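Local coordinates for bacterial leucyl aminopeptidase (Legionella pneumophila, PDB 6ESL), which probably removes amino-terminal residues, leucine among them, from peptides as a secreted two-zinc exopeptidase of family M28 that serves nutrient acquisition during infection of amoebas, at residues B[115-120]-B[387-392]; B[123-128]-B[379-384]; B[174-179]-B[193-198]; B[199-204]-B[245-250]. All blocks are in the same frame, centred on the assembly; numbering follows the deposited sequence.

All four contacts lie in the compact body of the chain that holds the mixed sheet. Contacts 1 and 2, with centres about 11 Å apart, are successive steps of one interface, in which helix 118-125 and the residues around it pack on the C-terminal helix 373-391. Contacts 3 and 4, about 10 Å apart between centres, belong to the mixed sheet, whose strands 188-195 and 248-253 are neighbours. Contact 4 also meets contact 1, where Ala-391 packs on Ile-248. Along the chain, contact 1 encloses contact 2, which in turn encloses contacts 3 and 4 in series, so the last helix brings residues far apart in the chain together.

Contact 1: residues B[115-120]-B[387-392]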
loop_
_atom_site.group_PDB
_atom_site.type_symbol
_atom_site.label_atom_id
_atom_site.label_comp_id
_atom_site.label_asym_id
_atom_site.label_seq_id
_atom_site.Cartn_x
_atom_site.Cartn_y
_atom_site.Cartn_z
ATOM N N ILE B 115 10.159 -1.535 -13.942
ATOM C CA ILE B 115 10.901 -2.696 -14.435
ATOM C C ILE B 115 11.396 -2.352 -15.857
ATOM O O ILE B 115 10.586 -2.171 -16.757
ATOM C CB ILE B 115 9.963 -3.942 -14.496
ATOM C CG1 ILE B 115 9.562 -4.309 -13.024
ATOM C CG2 ILE B 115 10.582 -5.030 -15.377
ATOM C CD1 ILE B 115 8.465 -5.316 -12.775
ATOM N N LYS B 116 12.707 -2.185 -15.989
ATOM C CA LYS B 116 13.369 -1.738 -17.214
ATOM C C LYS B 116 14.639 -2.431 -17.428
ATOM O O LYS B 116 15.422 -1.960 -18.224
ATOM C CB LYS B 116 13.789 -0.296 -17.104
ATOM C CG LYS B 116 12.709 0.712 -16.788
ATOM C CD LYS B 116 13.379 2.071 -16.714
ATOM C CE LYS B 116 12.416 3.212 -17.018
ATOM N NZ LYS B 116 13.015 4.235 -17.935
ATOM N N HIS B 117 14.937 -3.515 -16.722
ATOM C CA HIS B 117 16.246 -4.161 -16.854
ATOM C C HIS B 117 16.088 -5.658 -16.895
ATOM O O HIS B 117 16.870 -6.386 -16.302
ATOM C CB HIS B 117 17.203 -3.699 -15.733
ATOM C CG HIS B 117 17.524 -2.247 -15.810
ATOM N ND1 HIS B 117 18.548 -1.759 -16.584
ATOM C CD2 HIS B 117 16.901 -1.165 -15.303
ATOM C CE1 HIS B 117 18.578 -0.445 -16.517
ATOM N NE2 HIS B 117 17.592 -0.056 -15.752
ATOM N N GLU B 118 15.059 -6.107 -17.621
ATOM C CA GLU B 118 14.771 -7.533 -17.776
ATOM C C GLU B 118 15.913 -8.400 -18.127
ATOM O O GLU B 118 16.104 -9.402 -17.463
ATOM C CB GLU B 118 13.682 -7.769 -18.810
ATOM C CG GLU B 118 12.338 -7.628 -18.154
ATOM C CD GLU B 118 11.202 -7.908 -19.067
ATOM O OE1 GLU B 118 11.114 -9.094 -19.466
ATOM O OE2 GLU B 118 10.430 -6.953 -19.335
ATOM N N GLU B 119 16.651 -8.068 -19.192
ATOM C CA GLU B 119 17.702 -8.986 -19.616
ATOM C C GLU B 119 18.800 -9.141 -18.571
ATOM O O GLU B 119 19.186 -10.284 -18.283
ATOM C CB GLU B 119 18.314 -8.623 -20.992
ATOM C CG GLU B 119 17.337 -8.786 -22.159
ATOM C CD GLU B 119 17.929 -8.357 -23.489
ATOM O OE1 GLU B 119 19.039 -7.751 -23.485
ATOM O OE2 GLU B 119 17.311 -8.659 -24.538
ATOM N N GLU B 120 19.256 -8.035 -17.987
ATOM C CA GLU B 120 20.297 -8.077 -16.962
ATOM C C GLU B 120 19.848 -8.840 -15.714
ATOM O O GLU B 120 20.618 -9.616 -15.145
ATOM C CB GLU B 120 20.728 -6.659 -16.581
ATOM C CG GLU B 120 21.790 -6.603 -15.495
ATOM C CD GLU B 120 22.186 -5.184 -15.140
ATOM O OE1 GLU B 120 21.653 -4.243 -15.764
ATOM O OE2 GLU B 120 23.031 -5.009 -14.237
ATOM N N ALA B 387 18.264 -4.996 -6.473
ATOM C CA ALA B 387 19.550 -4.299 -6.639
ATOM C C ALA B 387 19.731 -3.842 -8.081
ATOM O O ALA B 387 19.928 -2.626 -8.345
ATOM C CB ALA B 387 20.709 -5.204 -6.248
ATOM N N ILE B 388 19.613 -4.780 -9.001
ATOM C CA ILE B 388 19.928 -4.456 -10.397
ATOM C C ILE B 388 18.930 -3.440 -10.951
ATOM O O ILE B 388 19.344 -2.463 -11.552
ATOM C CB ILE B 388 20.052 -5.730 -11.265
ATOM C CG1 ILE B 388 21.288 -6.543 -10.870
ATOM C CG2 ILE B 388 20.063 -5.380 -12.741
ATOM C CD1 ILE B 388 21.296 -7.947 -11.397
ATOM N N GLU B 389 17.628 -3.609 -10.738
ATOM C CA GLU B 389 16.686 -2.623 -11.250
ATOM C C GLU B 389 16.918 -1.227 -10.695
ATOM O O GLU B 389 16.920 -0.269 -11.462
ATOM C CB GLU B 389 15.207 -2.979 -10.960
ATOM C CG GLU B 389 14.687 -4.103 -11.851
ATOM C CD GLU B 389 14.351 -3.632 -13.290
ATOM O OE1 GLU B 389 14.251 -2.376 -13.491
ATOM O OE2 GLU B 389 14.222 -4.532 -14.197
ATOM N N LEU B 390 17.077 -1.103 -9.368
ATOM C CA LEU B 390 17.085 0.227 -8.780
ATOM C C LEU B 390 18.470 0.918 -8.891
ATOM O O LEU B 390 18.555 2.147 -8.981
ATOM C CB LEU B 390 16.607 0.167 -7.342
ATOM C CG LEU B 390 15.133 -0.311 -7.189
ATOM C CD1 LEU B 390 14.742 -0.361 -5.743
ATOM C CD2 LEU B 390 14.170 0.568 -7.940
ATOM N N ALA B 391 19.532 0.129 -8.892
ATOM C CA ALA B 391 20.896 0.666 -8.941
ATOM C C ALA B 391 21.284 1.025 -10.363
ATOM O O ALA B 391 22.260 1.755 -10.551
ATOM C CB ALA B 391 21.896 -0.312 -8.339
ATOM N N SER B 392 20.533 0.523 -11.351
ATOM C CA SER B 392 20.772 0.845 -12.765
ATOM C C SER B 392 20.007 2.062 -13.208
ATOM O O SER B 392 20.141 2.421 -14.346
ATOM C CB SER B 392 20.403 -0.335 -13.674
ATOM O OG SER B 392 21.072 -1.507 -13.290
#
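Two hydrogen bonds fasten the carboxylate of Glu-389 to the backbone that leads into helix 118-125. Lys-116 N reaches OE1 of Glu-389 at 2.9 Å and nearly straight (167°), while His-117 N reaches Glu-389 OE2 at 2.8 Å along a more bent path (137°). Both donors arrive on the syn side, somewhat out of the carboxylate plane. The glutamate can do this because its chain folds at chi2 (-77°), which turns the acid back toward the loop; Tyr-319 OH is a further partner of OE2. Within its own segment, Ser-392 OG turns back to Ile-388 O at 2.6 Å.

Ring contacts come next. Ser-392 CB sits over one face of the His-117 imidazole, 3.6 Å from the centroid, a CH-pi contact that the small serine just past the helix end can make. At the ring edge lies Glu-389 OE1, 3.4 Å from His-117 CD2, and NE2 is hydrogen-bonded to Glu-393.

A van der Waals contact completes the set: Ile-388 CG2 lies against the extended Glu-120 chain, 3.5 Å from CG and 3.2 Å from CD of that residue, whose OE2 has a weak hydrogen bond to Thr-242.

His-117 occupies the N-cap position of helix 118-125. A buried acid gripped by two backbone N-H groups and a tyrosine hydroxyl, close to a helix start, is consistent with a stabilised negative charge.

Contact 2: residues B[123-128]-B[379-384]; sequences AALKEI and FSKLAV
Val-384 is the central bump of this apolar contact, in which the end of helix 118-125 and the turn after it pack on the C-terminal helix 373-391. Its two methyls go into different hollows. CG1, placed anti to the backbone N (chi1 170°), meets Ala-124 CB at 3.6 Å, and the small alanine leaves room for the valine methyl. CG2 turns instead to Ile-128, whose CD1 lies 3.7 Å away as the two side chains run past each other in opposite directions.

Leu-125 supplies the bump from the other side. Its CD2 methyl settles against the turn of helix 373-391 at Lys-381, 3.4 Å from that residue's O and 3.6 Å from its CB. The extended stem of Lys-381 runs across Leu-125 and Ile-128, its CG 4.1 Å from Ile-128 CG1, so a residue with a charged tip can serve here as a hydrocarbon wall.

Ile-128, at the end of a type I turn that starts at Leu-125, swings its CD1 in over Ser-380, 3.6 Å from OG. That hydroxyl is hydrogen-bonded to Ser-229 O of helix 220-239, a helix that Val-384 and Ile-128 also touch.

No hydrogen bond crosses between the segments. The join therefore rests on the fit of branched and small side chains, with the serine's polar demand met elsewhere.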
loop_
_atom_site.group_PDB
_atom_site.type_symbol
_atom_site.label_atom_id
_atom_site.label_comp_id
_atom_site.label_asym_id
_atom_site.label_seq_id
_atom_site.Cartn_x
_atom_site.Cartn_y
_atom_site.Cartn_z
ATOM N N ALA B 123 19.385 -12.715 -16.472
ATOM C CA ALA B 123 20.722 -13.362 -16.547
ATOM C C ALA B 123 21.358 -13.517 -15.194
ATOM O O ALA B 123 21.965 -14.566 -14.880
ATOM C CB ALA B 123 21.654 -12.564 -17.478
ATOM N N ALA B 124 21.253 -12.468 -14.368
ATOM C CA ALA B 124 21.776 -12.557 -13.001
ATOM C C ALA B 124 21.038 -13.633 -12.180
ATOM O O ALA B 124 21.684 -14.331 -11.403
ATOM C CB ALA B 124 21.696 -11.215 -12.304
ATOM N N LEU B 125 19.710 -13.775 -12.360
ATOM C CA LEU B 125 18.918 -14.811 -11.623
ATOM C C LEU B 125 19.380 -16.177 -11.947
ATOM O O LEU B 125 19.433 -17.018 -11.079
ATOM C CB LEU B 125 17.418 -14.738 -11.932
ATOM C CG LEU B 125 16.692 -13.449 -11.471
ATOM C CD1 LEU B 125 15.168 -13.501 -11.683
ATOM C CD2 LEU B 125 17.088 -13.037 -10.072
ATOM N N LYS B 126 19.694 -16.394 -13.207
ATOM C CA LYS B 126 20.301 -17.642 -13.635
ATOM C C LYS B 126 21.665 -17.968 -13.001
ATOM O O LYS B 126 22.063 -19.129 -13.033
ATOM C CB LYS B 126 20.350 -17.719 -15.172
ATOM C CG LYS B 126 19.002 -18.198 -15.762
ATOM C CD LYS B 126 18.936 -18.274 -17.308
ATOM C CE LYS B 126 17.865 -17.283 -17.821
ATOM N NZ LYS B 126 18.191 -16.959 -19.241
ATOM N N GLU B 127 22.341 -16.992 -12.377
ATOM C CA GLU B 127 23.637 -17.235 -11.679
ATOM C C GLU B 127 23.536 -17.671 -10.232
ATOM O O GLU B 127 24.524 -18.155 -9.660
ATOM C CB GLU B 127 24.516 -15.990 -11.682
ATOM C CG GLU B 127 24.744 -15.310 -13.032
ATOM C CD GLU B 127 26.006 -15.764 -13.701
ATOM O OE1 GLU B 127 26.909 -16.245 -12.989
ATOM O OE2 GLU B 127 26.068 -15.707 -14.933
ATOM N N ILE B 128 22.354 -17.472 -9.629
ATOM C CA ILE B 128 22.131 -17.756 -8.209
ATOM C C ILE B 128 22.326 -19.202 -8.073
ATOM O O ILE B 128 21.836 -19.951 -8.950
ATOM C CB ILE B 128 20.653 -17.453 -7.765
ATOM C CG1 ILE B 128 20.336 -15.946 -7.813
ATOM C CG2 ILE B 128 20.355 -18.019 -6.372
ATOM C CD1 ILE B 128 20.983 -15.187 -6.690
ATOM N N PHE B 379 13.850 -15.583 -2.430
ATOM C CA PHE B 379 14.214 -14.340 -1.758
ATOM C C PHE B 379 15.552 -13.769 -2.190
ATOM O O PHE B 379 15.643 -12.534 -2.445
ATOM C CB PHE B 379 14.109 -14.480 -0.219
ATOM C CG PHE B 379 12.700 -14.505 0.263
ATOM C CD1 PHE B 379 11.993 -13.325 0.509
ATOM C CD2 PHE B 379 12.074 -15.684 0.448
ATOM C CE1 PHE B 379 10.666 -13.383 1.029
ATOM C CE2 PHE B 379 10.698 -15.761 0.799
ATOM C CZ PHE B 379 10.014 -14.606 1.087
ATOM N N SER B 380 16.519 -14.673 -2.464
ATOM C CA SER B 380 17.805 -14.248 -2.962
ATOM C C SER B 380 17.626 -13.617 -4.332
ATOM O O SER B 380 18.226 -12.552 -4.664
ATOM C CB SER B 380 18.775 -15.437 -2.936
ATOM O OG SER B 380 20.084 -14.996 -3.166
ATOM N N LYS B 381 16.760 -14.228 -5.161
ATOM C CA LYS B 381 16.457 -13.688 -6.471
ATOM C C LYS B 381 15.831 -12.339 -6.369
ATOM O O LYS B 381 16.094 -11.469 -7.173
ATOM C CB LYS B 381 15.519 -14.628 -7.237
ATOM C CG LYS B 381 16.255 -15.885 -7.724
ATOM C CD LYS B 381 15.394 -16.840 -8.477
ATOM C CE LYS B 381 16.222 -18.069 -8.707
ATOM N NZ LYS B 381 15.626 -19.075 -9.587
ATOM N N LEU B 382 14.935 -12.186 -5.418
ATOM C CA LEU B 382 14.285 -10.908 -5.227
ATOM C C LEU B 382 15.316 -9.825 -4.893
ATOM O O LEU B 382 15.200 -8.709 -5.391
ATOM C CB LEU B 382 13.164 -11.001 -4.171
ATOM C CG LEU B 382 12.389 -9.735 -3.828
ATOM C CD1 LEU B 382 11.788 -9.093 -5.064
ATOM C CD2 LEU B 382 11.266 -9.960 -2.785
ATOM N N ALA B 383 16.274 -10.139 -4.010
ATOM C CA ALA B 383 17.316 -9.157 -3.625
ATOM C C ALA B 383 18.117 -8.743 -4.881
ATOM O O ALA B 383 18.393 -7.548 -5.052
ATOM C CB ALA B 383 18.268 -9.760 -2.602
ATOM N N VAL B 384 18.537 -9.753 -5.658
ATOM C CA VAL B 384 19.287 -9.504 -6.922
ATOM C C VAL B 384 18.498 -8.598 -7.864
ATOM O O VAL B 384 19.031 -7.621 -8.412
ATOM C CB VAL B 384 19.715 -10.796 -7.657
ATOM C CG1 VAL B 384 20.280 -10.537 -9.074
ATOM C CG2 VAL B 384 20.764 -11.480 -6.853
#

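Contact 3: residues B[174-179]-B[193-198]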
loop_
_atom_site.group_PDB
_atom_site.type_symbol
_atom_site.label_atom_id
_atom_site.label_comp_id
_atom_site.label_asym_id
_atom_site.label_seq_id
_atom_site.Cartn_x
_atom_site.Cartn_y
_atom_site.Cartn_z
ATOM N N THR B 174 36.733 -4.383 -7.886
ATOM C CA THR B 174 37.698 -3.427 -7.268
ATOM C C THR B 174 37.001 -2.195 -6.674
ATOM O O THR B 174 37.665 -1.345 -6.126
ATOM C CB THR B 174 38.716 -2.861 -8.306
ATOM O OG1 THR B 174 37.991 -2.031 -9.221
ATOM C CG2 THR B 174 39.435 -3.954 -9.070
ATOM N N ASP B 175 35.679 -2.100 -6.742
ATOM C CA ASP B 175 35.001 -0.882 -6.287
ATOM C C ASP B 175 34.220 -1.151 -4.957
ATOM O O ASP B 175 33.221 -0.501 -4.670
ATOM C CB ASP B 175 34.137 -0.270 -7.420
ATOM C CG ASP B 175 32.894 -1.132 -7.792
ATOM O OD1 ASP B 175 32.912 -2.366 -7.506
ATOM O OD2 ASP B 175 31.919 -0.559 -8.390
ATOM N N THR B 176 34.736 -2.092 -4.169
ATOM C CA THR B 176 34.111 -2.515 -2.946
ATOM C C THR B 176 34.827 -2.054 -1.680
ATOM O O THR B 176 35.993 -1.701 -1.694
ATOM C CB THR B 176 33.915 -4.068 -2.810
ATOM O OG1 THR B 176 35.143 -4.773 -2.882
ATOM C CG2 THR B 176 32.900 -4.587 -3.775
ATOM N N SER B 177 34.098 -2.080 -0.585
ATOM C CA SER B 177 34.603 -1.617 0.670
ATOM C C SER B 177 33.700 -2.161 1.775
ATOM O O SER B 177 32.482 -2.384 1.582
ATOM C CB SER B 177 34.655 -0.075 0.658
ATOM O OG SER B 177 35.061 0.422 1.898
ATOM N N THR B 178 34.335 -2.484 2.903
ATOM C CA THR B 178 33.636 -2.968 4.063
ATOM C C THR B 178 33.935 -2.160 5.314
ATOM O O THR B 178 35.032 -1.696 5.490
ATOM C CB THR B 178 33.961 -4.414 4.325
ATOM O OG1 THR B 178 35.293 -4.526 4.769
ATOM C CG2 THR B 178 33.700 -5.237 3.061
ATOM N N PHE B 179 32.973 -2.040 6.209
ATOM C CA PHE B 179 33.287 -1.512 7.554
ATOM C C PHE B 179 32.318 -1.956 8.636
ATOM O O PHE B 179 31.168 -2.303 8.342
ATOM C CB PHE B 179 33.429 -0.004 7.526
ATOM C CG PHE B 179 32.219 0.739 7.043
ATOM C CD1 PHE B 179 32.046 1.015 5.686
ATOM C CD2 PHE B 179 31.267 1.208 7.954
ATOM C CE1 PHE B 179 30.925 1.773 5.247
ATOM C CE2 PHE B 179 30.185 1.965 7.524
ATOM C CZ PHE B 179 29.987 2.224 6.163
ATOM N N THR B 193 28.647 -3.224 3.969
ATOM C CA THR B 193 29.409 -3.544 2.770
ATOM C C THR B 193 28.891 -2.673 1.638
ATOM O O THR B 193 27.745 -2.224 1.670
ATOM C CB THR B 193 29.263 -5.026 2.383
ATOM O OG1 THR B 193 27.969 -5.249 1.812
ATOM C CG2 THR B 193 29.432 -5.914 3.606
ATOM N N VAL B 194 29.728 -2.431 0.637
ATOM C CA VAL B 194 29.327 -1.555 -0.467
ATOM C C VAL B 194 29.970 -1.955 -1.762
ATOM O O VAL B 194 31.177 -2.311 -1.768
ATOM C CB VAL B 194 29.540 -0.042 -0.153
ATOM C CG1 VAL B 194 31.004 0.315 0.073
ATOM C CG2 VAL B 194 28.893 0.844 -1.208
ATOM N N ILE B 195 29.167 -1.922 -2.832
ATOM C CA ILE B 195 29.632 -2.167 -4.198
ATOM C C ILE B 195 29.412 -0.882 -4.955
ATOM O O ILE B 195 28.263 -0.491 -5.133
ATOM C CB ILE B 195 28.914 -3.353 -4.877
ATOM C CG1 ILE B 195 29.199 -4.633 -4.082
ATOM C CG2 ILE B 195 29.451 -3.581 -6.298
ATOM C CD1 ILE B 195 28.151 -5.717 -4.285
ATOM N N GLY B 196 30.522 -0.241 -5.388
ATOM C CA GLY B 196 30.467 1.108 -5.980
ATOM C C GLY B 196 30.733 2.187 -4.942
ATOM O O GLY B 196 29.999 3.204 -4.852
ATOM N N LYS B 197 31.787 1.975 -4.163
ATOM C CA LYS B 197 32.127 2.814 -3.009
ATOM C C LYS B 197 32.266 4.295 -3.312
ATOM O O LYS B 197 31.952 5.099 -2.454
ATOM C CB LYS B 197 33.396 2.347 -2.346
ATOM C CG LYS B 197 34.652 2.670 -3.157
ATOM C CD LYS B 197 35.833 1.810 -2.758
ATOM C CE LYS B 197 37.146 2.400 -3.267
ATOM N NZ LYS B 197 38.283 1.894 -2.488
ATOM N N ASP B 198 32.723 4.642 -4.518
ATOM C CA ASP B 198 32.907 6.056 -4.911
ATOM C C ASP B 198 31.729 6.751 -5.593
ATOM O O ASP B 198 31.819 7.924 -5.903
ATOM C CB ASP B 198 34.198 6.224 -5.737
ATOM C CG ASP B 198 35.405 5.770 -4.972
ATOM O OD1 ASP B 198 35.462 6.171 -3.792
ATOM O OD2 ASP B 198 36.254 4.987 -5.485
#
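This is an antiparallel beta pairing, the open end of the hairpin formed by strands 176-183 and 188-195 at one edge of the mixed sheet. Ser-177 and Val-194 form the hydrogen-bonded pair: Val-194 N lies 2.9 Å from Ser-177 O, and Ser-177 N 3.2 Å from Val-194 O. Thr-176 with Ile-195 and Thr-178 with Thr-193 flank it as non-hydrogen-bonded pairs.

Beyond the Thr-176/Ile-195 pair, Asp-175 O takes two donors from opposite faces of its carbonyl plane, Lys-197 N at 2.9 Å and Gly-196 N at 2.8 Å. The chain turns off here with Gly-196 at a positive phi (95°), where a side chain would be jammed against the preceding carbonyl. Asp-175 turns its carboxylate over this glycine and forms a salt bridge with Arg-173.

Beta-branched threonine, valine and isoleucine suit the extended strands, and small Ser-177 leaves room for Val-194. On one face Thr-176 CG2 lies alongside Ile-195 CG1 at 3.7 Å, and on the other Ser-177 CB meets Val-194 CG1, also at 3.7 Å, with the stem of Lys-197 beside it.

Helices 151-170 and 220-239 pack on the face bearing Thr-176 and Ile-195. Strand 188-195 is followed in the sheet by strand 248-253, which bonds to Thr-193 and Ile-195, whereas strand 176-183 is outermost within the chain.

Contact 4: residues B[199-204]-B[245-250]; sequences IKAPAI and KRPIYF
Strands 203-209 and 248-253 begin side by side and parallel, Ile-204 N bonding to Pro-247 O at 3.0 Å and Tyr-249 N to Ile-204 O at 2.7 Å, so that Ile-204 straddles Ile-248. They are the two strands of a beta-alpha-beta unit whose crossover runs through helix 220-239.

Before the strands start, the side chains take over. Arg-246 stretches out from CG to NE and points NH1 at Pro-202 O, 2.9 Å away, with the oxygen close to the guanidinium plane. The aliphatic part of the arginine passes the same carbonyl, and its CD lies 4.1 Å from CD1 of Ile-204. NE forms a salt bridge with the terminal carboxylate of Glu-393.

Pro-247 fills the bend of the 199-203 chain. Its compact ring fits beside the carbonyls of Ala-201 and Ile-199, CD 3.4 Å from Ala-201 O, with its CG 3.7 Å from Ala-203 CB. Ala-203 CB, small enough to fit, abuts the edge of the Tyr-249 ring, 3.5 Å from CE1.

One guanidinium thus joins a backbone carbonyl by a hydrogen bond and the C-terminal carboxylate by a salt bridge, which probably holds the chain end near the start of these strands.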
loop_
_atom_site.group_PDB
_atom_site.type_symbol
_atom_site.label_atom_id
_atom_site.label_comp_id
_atom_site.label_asym_id
_atom_site.label_seq_id
_atom_site.Cartn_x
_atom_site.Cartn_y
_atom_site.Cartn_z
ATOM N N ILE B 199 30.621 6.054 -5.793
ATOM C CA ILE B 199 29.538 6.621 -6.563
ATOM C C ILE B 199 28.667 7.541 -5.666
ATOM O O ILE B 199 28.155 7.119 -4.600
ATOM C CB ILE B 199 28.685 5.497 -7.210
ATOM C CG1 ILE B 199 29.607 4.607 -8.095
ATOM C CG2 ILE B 199 27.482 6.081 -7.965
ATOM C CD1 ILE B 199 28.932 3.403 -8.719
ATOM N N LYS B 200 28.453 8.762 -6.151
ATOM C CA LYS B 200 27.916 9.890 -5.389
ATOM C C LYS B 200 26.468 10.061 -5.737
ATOM O O LYS B 200 26.081 10.972 -6.456
ATOM C CB LYS B 200 28.711 11.186 -5.714
ATOM C CG LYS B 200 30.143 11.199 -5.249
ATOM C CD LYS B 200 30.861 12.485 -5.623
ATOM C CE LYS B 200 32.296 12.503 -5.133
ATOM N NZ LYS B 200 32.957 13.772 -5.546
ATOM N N ALA B 201 25.651 9.151 -5.243
ATOM C CA ALA B 201 24.261 9.125 -5.573
ATOM C C ALA B 201 23.515 8.389 -4.445
ATOM O O ALA B 201 24.113 7.601 -3.710
ATOM C CB ALA B 201 24.043 8.473 -6.918
ATOM N N PRO B 202 22.243 8.698 -4.258
ATOM C CA PRO B 202 21.483 7.977 -3.193
ATOM C C PRO B 202 21.525 6.461 -3.369
ATOM O O PRO B 202 21.359 5.965 -4.474
ATOM C CB PRO B 202 20.066 8.596 -3.292
ATOM C CG PRO B 202 20.341 10.023 -3.803
ATOM C CD PRO B 202 21.462 9.823 -4.823
ATOM N N ALA B 203 21.922 5.745 -2.320
ATOM C CA ALA B 203 22.240 4.312 -2.424
ATOM C C ALA B 203 21.009 3.392 -2.390
ATOM O O ALA B 203 19.914 3.805 -1.973
ATOM C CB ALA B 203 23.177 3.911 -1.317
ATOM N N ILE B 204 21.268 2.129 -2.676
ATOM C CA ILE B 204 20.297 1.066 -2.599
ATOM C C ILE B 204 20.816 0.157 -1.507
ATOM O O ILE B 204 21.925 -0.282 -1.570
ATOM C CB ILE B 204 20.234 0.243 -3.884
ATOM C CG1 ILE B 204 19.676 1.035 -5.043
ATOM C CG2 ILE B 204 19.393 -0.986 -3.700
ATOM C CD1 ILE B 204 18.536 1.950 -4.697
ATOM N N LYS B 245 24.605 2.893 -11.694
ATOM C CA LYS B 245 24.460 4.330 -11.441
ATOM C C LYS B 245 24.371 4.733 -9.961
ATOM O O LYS B 245 24.250 5.921 -9.671
ATOM C CB LYS B 245 23.222 4.851 -12.150
ATOM C CG LYS B 245 23.395 4.840 -13.664
ATOM C CD LYS B 245 22.076 5.229 -14.321
ATOM C CE LYS B 245 21.673 6.662 -14.001
ATOM N NZ LYS B 245 20.436 6.935 -14.809
ATOM N N ARG B 246 24.350 3.758 -9.032
ATOM C CA ARG B 246 24.192 4.029 -7.577
ATOM C C ARG B 246 25.036 3.039 -6.807
ATOM O O ARG B 246 25.222 1.916 -7.264
ATOM C CB ARG B 246 22.700 3.903 -7.099
ATOM C CG ARG B 246 21.716 4.806 -7.797
ATOM C CD ARG B 246 20.316 4.458 -7.412
ATOM N NE ARG B 246 19.388 5.397 -8.031
ATOM C CZ ARG B 246 19.157 6.657 -7.625
ATOM N NH1 ARG B 246 19.804 7.207 -6.609
ATOM N NH2 ARG B 246 18.315 7.421 -8.262
ATOM N N PRO B 247 25.551 3.446 -5.633
ATOM C CA PRO B 247 26.186 2.431 -4.782
ATOM C C PRO B 247 25.103 1.445 -4.252
ATOM O O PRO B 247 23.925 1.825 -4.034
ATOM C CB PRO B 247 26.773 3.240 -3.646
ATOM C CG PRO B 247 25.988 4.503 -3.610
ATOM C CD PRO B 247 25.385 4.745 -4.945
ATOM N N ILE B 248 25.539 0.207 -4.055
ATOM C CA ILE B 248 24.716 -0.856 -3.545
ATOM C C ILE B 248 25.260 -1.318 -2.185
ATOM O O ILE B 248 26.386 -1.876 -2.112
ATOM C CB ILE B 248 24.677 -2.045 -4.517
ATOM C CG1 ILE B 248 23.977 -1.653 -5.819
ATOM C CG2 ILE B 248 23.932 -3.214 -3.905
ATOM C CD1 ILE B 248 24.312 -2.631 -6.952
ATOM N N TYR B 249 24.451 -1.207 -1.128
ATOM C CA TYR B 249 24.978 -1.710 0.141
ATOM C C TYR B 249 24.343 -3.057 0.501
ATOM O O TYR B 249 23.149 -3.218 0.459
ATOM C CB TYR B 249 24.813 -0.692 1.292
ATOM C CG TYR B 249 25.634 0.593 1.247
ATOM C CD1 TYR B 249 25.170 1.695 0.614
ATOM C CD2 TYR B 249 26.866 0.700 1.969
ATOM C CE1 TYR B 249 25.907 2.903 0.603
ATOM C CE2 TYR B 249 27.610 1.867 1.980
ATOM C CZ TYR B 249 27.120 2.970 1.308
ATOM O OH TYR B 249 27.777 4.158 1.347
ATOM N N PHE B 250 25.159 -3.968 0.930
ATOM C CA PHE B 250 24.736 -5.135 1.643
ATOM C C PHE B 250 25.076 -5.046 3.117
ATOM O O PHE B 250 26.197 -4.869 3.470
ATOM C CB PHE B 250 25.231 -6.465 1.024
ATOM C CG PHE B 250 24.625 -6.757 -0.309
ATOM C CD1 PHE B 250 25.218 -6.211 -1.475
ATOM C CD2 PHE B 250 23.505 -7.615 -0.459
ATOM C CE1 PHE B 250 24.657 -6.500 -2.741
ATOM C CE2 PHE B 250 22.954 -7.913 -1.701
ATOM C CZ PHE B 250 23.513 -7.343 -2.834
#